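Long-range contact in pectate lyase II (Xanthomonas campestris pv. campestris, PDB 2QY1), which probably cleaves pectate, the acidic polysaccharide of plant cell walls, as a secreted lyase of polysaccharide lyase family 1: residues G78-V90 against N101-S115. The protein carries 2 engineered substitutions. Residues are numbered along the deposited sequence; the frame is centred on the assembly and turned at random.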
ATOM      1  N   GLY A  78      -3.578  15.652   1.675  1.00 22.03           N
ATOM      2  CA  GLY A  78      -2.902  16.349   2.753  1.00 21.89           C
ATOM      3  C   GLY A  78      -2.249  17.617   2.239  1.00 21.70           C
ATOM      4  O   GLY A  78      -1.626  17.619   1.173  1.00 21.60           O
ATOM      5  N   ALA A  79      -2.415  18.704   2.985  1.00 21.64           N
ATOM      6  CA  ALA A  79      -1.684  19.937   2.706  1.00 21.78           C
ATOM      7  C   ALA A  79      -0.212  19.703   3.037  1.00 21.82           C
ATOM      8  O   ALA A  79       0.118  18.784   3.797  1.00 21.55           O
ATOM      9  CB  ALA A  79      -2.250  21.091   3.530  1.00 21.73           C
ATOM     10  N   ASN A  80       0.674  20.499   2.444  1.00 21.74           N
ATOM     11  CA  ASN A  80       2.089  20.416   2.776  1.00 21.86           C
ATOM     12  C   ASN A  80       2.277  20.646   4.269  1.00 21.52           C
ATOM     13  O   ASN A  80       1.745  21.611   4.829  1.00 21.43           O
ATOM     14  CB  ASN A  80       2.911  21.429   1.974  1.00 22.09           C
ATOM     15  CG  ASN A  80       4.405  21.318   2.249  1.00 23.62           C
ATOM     16  OD1 ASN A  80       5.103  20.490   1.655  1.00 25.29           O
ATOM     17  ND2 ASN A  80       4.904  22.160   3.146  1.00 24.49           N
ATOM     18  N   GLY A  81       3.014  19.744   4.908  1.00 21.07           N
ATOM     19  CA  GLY A  81       3.303  19.852   6.331  1.00 20.76           C
ATOM     20  C   GLY A  81       2.261  19.211   7.226  1.00 20.57           C
ATOM     21  O   GLY A  81       2.452  19.141   8.443  1.00 20.55           O
ATOM     22  N   SER A  82       1.158  18.750   6.635  1.00 20.26           N
ATOM     23  CA  SER A  82       0.090  18.096   7.395  1.00 20.13           C
ATOM     24  C   SER A  82       0.512  16.711   7.868  1.00 20.01           C
ATOM     25  O   SER A  82       1.309  16.036   7.215  1.00 19.96           O
ATOM     26  CB  SER A  82      -1.204  18.000   6.576  1.00 20.17           C
ATOM     27  OG  SER A  82      -1.069  17.099   5.488  1.00 20.31           O
ATOM     28  N   ALA A  83      -0.030  16.299   9.010  1.00 19.84           N
ATOM     29  CA  ALA A  83       0.236  14.982   9.568  1.00 19.58           C
ATOM     30  C   ALA A  83      -1.008  14.468  10.283  1.00 19.58           C
ATOM     31  O   ALA A  83      -1.701  15.231  10.969  1.00 19.49           O
ATOM     32  CB  ALA A  83       1.421  15.034  10.519  1.00 19.61           C
ATOM     33  N   ALA A  84      -1.273  13.173  10.116  1.00 19.31           N
ATOM     34  CA  ALA A  84      -2.454  12.520  10.671  1.00 19.07           C
ATOM     35  C   ALA A  84      -2.085  11.379  11.610  1.00 19.00           C
ATOM     36  O   ALA A  84      -1.191  10.587  11.311  1.00 18.79           O
ATOM     37  CB  ALA A  84      -3.332  11.989   9.542  1.00 19.18           C
ATOM     38  N   ASN A  85      -2.784  11.312  12.740  1.00 18.88           N
ATOM     39  CA  ASN A  85      -2.750  10.156  13.632  1.00 18.81           C
ATOM     40  C   ASN A  85      -4.067   9.382  13.505  1.00 18.78           C
ATOM     41  O   ASN A  85      -4.615   8.873  14.486  1.00 18.70           O
ATOM     42  CB  ASN A  85      -2.500  10.599  15.076  1.00 18.86           C
ATOM     43  CG  ASN A  85      -2.170   9.438  16.007  1.00 18.79           C
ATOM     44  OD1 ASN A  85      -1.288   8.620  15.726  1.00 19.60           O
ATOM     45  ND2 ASN A  85      -2.879   9.366  17.121  1.00 18.07           N
ATOM     46  N   PHE A  86      -4.570   9.319  12.276  1.00 18.87           N
ATOM     47  CA  PHE A  86      -5.756   8.533  11.948  1.00 19.11           C
ATOM     48  C   PHE A  86      -5.565   7.868  10.589  1.00 19.24           C
ATOM     49  O   PHE A  86      -4.832   8.381   9.742  1.00 19.41           O
ATOM     50  CB  PHE A  86      -7.030   9.397  11.962  1.00 18.85           C
ATOM     51  CG  PHE A  86      -7.003  10.559  10.998  1.00 19.20           C
ATOM     52  CD1 PHE A  86      -7.389  10.393   9.670  1.00 18.80           C
ATOM     53  CD2 PHE A  86      -6.603  11.825  11.426  1.00 18.90           C
ATOM     54  CE1 PHE A  86      -7.369  11.467   8.781  1.00 20.19           C
ATOM     55  CE2 PHE A  86      -6.581  12.905  10.545  1.00 18.86           C
ATOM     56  CZ  PHE A  86      -6.963  12.726   9.220  1.00 19.42           C
ATOM     57  N   GLY A  87      -6.217   6.724  10.401  1.00 19.48           N
ATOM     58  CA  GLY A  87      -6.175   5.997   9.137  1.00 19.83           C
ATOM     59  C   GLY A  87      -7.369   6.296   8.252  1.00 19.96           C
ATOM     60  O   GLY A  87      -8.283   7.024   8.650  1.00 19.44           O
ATOM     61  N   ILE A  88      -7.352   5.733   7.047  1.00 20.24           N
ATOM     62  CA  ILE A  88      -8.417   5.941   6.063  1.00 20.72           C
ATOM     63  C   ILE A  88      -8.876   4.593   5.522  1.00 20.99           C
ATOM     64  O   ILE A  88      -8.058   3.710   5.240  1.00 20.99           O
ATOM     65  CB  ILE A  88      -7.966   6.845   4.885  1.00 20.88           C
ATOM     66  CG1 ILE A  88      -7.548   8.232   5.387  1.00 20.88           C
ATOM     67  CG2 ILE A  88      -9.085   6.988   3.841  1.00 20.66           C
ATOM     68  CD1 ILE A  88      -6.695   9.017   4.392  1.00 21.28           C
ATOM     69  N   ARG A  89     -10.188   4.453   5.378  1.00 20.92           N
ATOM     70  CA  ARG A  89     -10.788   3.228   4.886  1.00 21.25           C
ATOM     71  C   ARG A  89     -11.739   3.530   3.728  1.00 20.56           C
ATOM     72  O   ARG A  89     -12.602   4.399   3.840  1.00 20.66           O
ATOM     73  CB  ARG A  89     -11.545   2.575   6.032  1.00 21.64           C
ATOM     74  CG  ARG A  89     -11.798   1.114   5.885  1.00 24.02           C
ATOM     75  CD  ARG A  89     -12.557   0.660   7.119  1.00 27.21           C
ATOM     76  NE  ARG A  89     -13.135  -0.662   6.952  1.00 29.11           N
ATOM     77  CZ  ARG A  89     -14.206  -1.100   7.602  1.00 29.77           C
ATOM     78  NH1 ARG A  89     -14.649  -2.325   7.378  1.00 30.41           N
ATOM     79  NH2 ARG A  89     -14.837  -0.314   8.469  1.00 30.48           N
ATOM     80  N   VAL A  90     -11.571   2.818   2.618  1.00 20.26           N
ATOM     81  CA  VAL A  90     -12.497   2.920   1.483  1.00 19.90           C
ATOM     82  C   VAL A  90     -13.194   1.574   1.313  1.00 19.84           C
ATOM     83  O   VAL A  90     -12.545   0.554   1.086  1.00 19.55           O
ATOM     84  CB  VAL A  90     -11.788   3.342   0.173  1.00 19.79           C
ATOM     85  CG1 VAL A  90     -12.799   3.482  -0.956  1.00 19.68           C
ATOM     86  CG2 VAL A  90     -11.033   4.655   0.365  1.00 19.94           C
ATOM     87  N   ASN A 101      -0.646  12.706  -0.538  1.00 20.36           N
ATOM     88  CA  ASN A 101       0.122  13.628   0.321  1.00 20.19           C
ATOM     89  C   ASN A 101      -0.224  13.578   1.816  1.00 20.18           C
ATOM     90  O   ASN A 101      -0.062  14.572   2.536  1.00 20.21           O
ATOM     91  CB  ASN A 101       0.045  15.069  -0.218  1.00 20.27           C
ATOM     92  CG  ASN A 101       1.313  15.868   0.053  1.00 20.58           C
ATOM     93  OD1 ASN A 101       2.423  15.404  -0.214  1.00 21.28           O
ATOM     94  ND2 ASN A 101       1.150  17.078   0.578  1.00 20.19           N
ATOM     95  N   MET A 102      -0.706  12.424   2.280  1.00 19.83           N
ATOM     96  CA  MET A 102      -0.983  12.235   3.702  1.00 19.79           C
ATOM     97  C   MET A 102       0.226  11.643   4.413  1.00 19.89           C
ATOM     98  O   MET A 102       0.883  10.741   3.891  1.00 19.82           O
ATOM     99  CB  MET A 102      -2.198  11.325   3.920  1.00 19.58           C
ATOM    100  CG  MET A 102      -3.531  11.923   3.484  1.00 19.73           C
ATOM    101  SD  MET A 102      -4.065  13.291   4.527  1.00 19.63           S
ATOM    102  CE  MET A 102      -4.777  12.398   5.912  1.00 17.93           C
ATOM    103  N   THR A 103       0.518  12.169   5.598  1.00 20.07           N
ATOM    104  CA  THR A 103       1.520  11.588   6.481  1.00 20.03           C
ATOM    105  C   THR A 103       0.776  10.933   7.637  1.00 20.24           C
ATOM    106  O   THR A 103       0.145  11.616   8.453  1.00 20.24           O
ATOM    107  CB  THR A 103       2.530  12.646   6.973  1.00 20.11           C
ATOM    108  OG1 THR A 103       3.227  13.195   5.846  1.00 19.55           O
ATOM    109  CG2 THR A 103       3.542  12.034   7.932  1.00 20.02           C
ATOM    110  N   ILE A 104       0.842   9.602   7.677  1.00 20.16           N
ATOM    111  CA  ILE A 104       0.050   8.783   8.594  1.00 19.99           C
ATOM    112  C   ILE A 104       0.997   7.962   9.478  1.00 20.10           C
ATOM    113  O   ILE A 104       1.716   7.090   8.985  1.00 20.17           O
ATOM    114  CB  ILE A 104      -0.922   7.850   7.811  1.00 20.23           C
ATOM    115  CG1 ILE A 104      -1.859   8.672   6.908  1.00 19.69           C
ATOM    116  CG2 ILE A 104      -1.726   6.964   8.771  1.00 19.70           C
ATOM    117  CD1 ILE A 104      -2.721   7.850   5.955  1.00 19.96           C
ATOM    118  N   GLY A 105       1.001   8.246  10.780  1.00 19.74           N
ATOM    119  CA  GLY A 105       1.968   7.617  11.673  1.00 19.31           C
ATOM    120  C   GLY A 105       1.454   7.129  13.012  1.00 19.08           C
ATOM    121  O   GLY A 105       0.538   7.717  13.594  1.00 18.90           O
ATOM    122  N   LEU A 106       2.058   6.036  13.483  1.00 18.72           N
ATOM    123  CA  LEU A 106       1.882   5.518  14.843  1.00 18.46           C
ATOM    124  C   LEU A 106       0.423   5.448  15.302  1.00 18.37           C
ATOM    125  O   LEU A 106       0.057   5.983  16.358  1.00 18.43           O
ATOM    126  CB  LEU A 106       2.736   6.327  15.828  1.00 18.30           C
ATOM    127  CG  LEU A 106       4.254   6.199  15.662  1.00 18.47           C
ATOM    128  CD1 LEU A 106       4.963   7.390  16.301  1.00 18.34           C
ATOM    129  CD2 LEU A 106       4.755   4.881  16.255  1.00 18.37           C
ATOM    130  N   LEU A 107      -0.395   4.768  14.504  1.00 18.31           N
ATOM    131  CA  LEU A 107      -1.838   4.703  14.739  1.00 18.32           C
ATOM    132  C   LEU A 107      -2.221   3.832  15.928  1.00 18.38           C
ATOM    133  O   LEU A 107      -1.562   2.835  16.224  1.00 18.32           O
ATOM    134  CB  LEU A 107      -2.566   4.205  13.487  1.00 18.35           C
ATOM    135  CG  LEU A 107      -2.398   4.987  12.186  1.00 18.31           C
ATOM    136  CD1 LEU A 107      -3.216   4.336  11.094  1.00 19.14           C
ATOM    137  CD2 LEU A 107      -2.806   6.436  12.359  1.00 17.84           C
ATOM    138  N   GLN A 108      -3.299   4.236  16.592  1.00 18.40           N
ATOM    139  CA  GLN A 108      -3.931   3.471  17.658  1.00 18.24           C
ATOM    140  C   GLN A 108      -4.715   2.307  17.055  1.00 18.23           C
ATOM    141  O   GLN A 108      -5.174   2.387  15.912  1.00 18.53           O
ATOM    142  CB  GLN A 108      -4.895   4.369  18.449  1.00 18.25           C
ATOM    143  CG  GLN A 108      -4.250   5.618  19.065  1.00 17.98           C
ATOM    144  CD  GLN A 108      -5.232   6.528  19.801  1.00 18.63           C
ATOM    145  OE1 GLN A 108      -4.831   7.560  20.343  1.00 19.53           O
ATOM    146  NE2 GLN A 108      -6.508   6.150  19.834  1.00 17.91           N
ATOM    147  N   GLY A 109      -4.872   1.232  17.823  1.00 18.19           N
ATOM    148  CA  GLY A 109      -5.792   0.165  17.442  1.00 18.27           C
ATOM    149  C   GLY A 109      -5.193  -1.223  17.341  1.00 18.36           C
ATOM    150  O   GLY A 109      -5.925  -2.211  17.351  1.00 18.02           O
ATOM    151  N   GLY A 110      -3.867  -1.298  17.230  1.00 18.46           N
ATOM    152  CA  GLY A 110      -3.173  -2.580  17.113  1.00 18.78           C
ATOM    153  C   GLY A 110      -3.551  -3.274  15.823  1.00 18.97           C
ATOM    154  O   GLY A 110      -3.272  -2.767  14.740  1.00 18.85           O
ATOM    155  N   GLU A 111      -4.216  -4.420  15.941  1.00 19.36           N
ATOM    156  CA  GLU A 111      -4.702  -5.147  14.767  1.00 20.03           C
ATOM    157  C   GLU A 111      -5.704  -4.313  13.955  1.00 20.07           C
ATOM    158  O   GLU A 111      -5.885  -4.537  12.759  1.00 19.92           O
ATOM    159  CB  GLU A 111      -5.314  -6.488  15.180  1.00 20.33           C
ATOM    160  CG  GLU A 111      -5.294  -7.524  14.068  1.00 22.27           C
ATOM    161  CD  GLU A 111      -5.617  -8.931  14.542  1.00 23.79           C
ATOM    162  OE1 GLU A 111      -6.043  -9.109  15.701  1.00 24.11           O
ATOM    163  OE2 GLU A 111      -5.441  -9.868  13.736  1.00 26.06           O
ATOM    164  N   ASP A 112      -6.327  -3.337  14.609  1.00 20.47           N
ATOM    165  CA  ASP A 112      -7.266  -2.420  13.953  1.00 20.90           C
ATOM    166  C   ASP A 112      -6.626  -1.124  13.446  1.00 21.62           C
ATOM    167  O   ASP A 112      -7.319  -0.256  12.906  1.00 21.86           O
ATOM    168  CB  ASP A 112      -8.419  -2.100  14.904  1.00 20.80           C
ATOM    169  CG  ASP A 112      -9.166  -3.344  15.340  1.00 20.58           C
ATOM    170  OD1 ASP A 112      -9.457  -4.198  14.474  1.00 21.27           O
ATOM    171  OD2 ASP A 112      -9.450  -3.474  16.544  1.00 20.37           O
ATOM    172  N   ALA A 113      -5.313  -0.999  13.610  1.00 22.11           N
ATOM    173  CA  ALA A 113      -4.591   0.217  13.220  1.00 22.94           C
ATOM    174  C   ALA A 113      -4.198   0.245  11.737  1.00 23.33           C
ATOM    175  O   ALA A 113      -3.020   0.379  11.403  1.00 24.12           O
ATOM    176  CB  ALA A 113      -3.359   0.410  14.109  1.00 22.69           C
ATOM    177  N   ASP A 114      -5.179   0.113  10.848  0.50 23.50           N
ATOM    178  CA  ASP A 114      -4.909   0.141   9.411  0.50 23.57           C
ATOM    179  C   ASP A 114      -4.739   1.578   8.936  0.50 23.44           C
ATOM    180  O   ASP A 114      -5.548   2.448   9.260  0.50 23.43           O
ATOM    181  CB  ASP A 114      -6.020  -0.561   8.621  0.50 23.66           C
ATOM    182  CG  ASP A 114      -5.497  -1.281   7.381  0.50 23.72           C
ATOM    183  OD1 ASP A 114      -5.948  -2.421   7.128  0.50 24.08           O
ATOM    184  OD2 ASP A 114      -4.643  -0.719   6.660  0.50 23.17           O
ATOM    185  N   SER A 115      -3.673   1.814   8.178  1.00 23.49           N
ATOM    186  CA  SER A 115      -3.323   3.151   7.698  1.00 23.30           C
ATOM    187  C   SER A 115      -4.169   3.547   6.492  1.00 22.83           C
ATOM    188  O   SER A 115      -4.900   4.532   6.536  1.00 22.45           O
ATOM    189  CB  SER A 115      -1.830   3.247   7.379  1.00 23.46           C
ATOM    190  OG  SER A 115      -1.048   3.108   8.553  1.00 24.66           O
TER
HETATM  191  O   HOH W   1       3.962  18.626  -0.585  1.00  6.92           O
HETATM  192  O   HOH W   2      -1.439  14.373   6.335  1.00  7.01           O
HETATM  193  O   HOH W   3       1.721  15.319   4.647  1.00  9.40           O
HETATM  194  O   HOH W   4      -4.854   6.384  15.576  1.00  9.57           O
HETATM  195  O   HOH W   5      -7.737   2.330   7.447  1.00 27.78           O
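Met102 leaves its backbone with CG beside its own N (chi1 -68°) and then bends at both following torsions, and this hooked shape carries the thioether back to residues 78-90, where SD lies over the CA of Gly78 and the methyl reaches the cluster of Ala84, Phe86 and Ile88. Met102 CE sits 3.9 Å from Ala84 CB and meets the Phe86 ring obliquely at CE1 and CZ, the Met102 and Phe86 side chains crossing nearly at right angles. On one face of that ring, toward its rim, rests Ala84 CB, while Tyr43 of strand 39-43 meets Phe86 edge-to-face. Ile104 continues the apolar layer, its CD1 4.4 Å from Ile88 CD1.

Around this apolar cluster the backbones are tied at intervals. Ala84 forms a single beta bridge with Ile104, made by the neighbours of Ile104: Ala84 N donates to Thr103 O at 2.7 Å, and Ala84 O accepts from Gly105 N, both bonds running almost straight down the carbonyl. At one end the ND2 of Asn101 reaches Gly78 O at 2.9 Å, with the acceptor in the amide plane but the donor well above the carbonyl plane; at the other, Ile88 N donates to Ser115 O at 2.8 Å. Between the Ala79-Ser82 type II turn and Thr103, water fills the seam: one molecule links Ser82 OG to Thr103 N, and another joins Ser82 O, Asn101 O and Thr103 OG1. Farther along, the CD2 of Leu107 packs against the backbone joining Asn85 to Phe86, 3.4 Å from Phe86 N.

Thus the connection from strand 74-78 to strand 87-91 lies along the end of strand 97-105 and the loop leading to strand 116-119, and Met102 and Ile104 of one coil pack against Ala84, Phe86 and Ile88 of the coil before it, as in the right-handed parallel beta-helix of the pectate lyases.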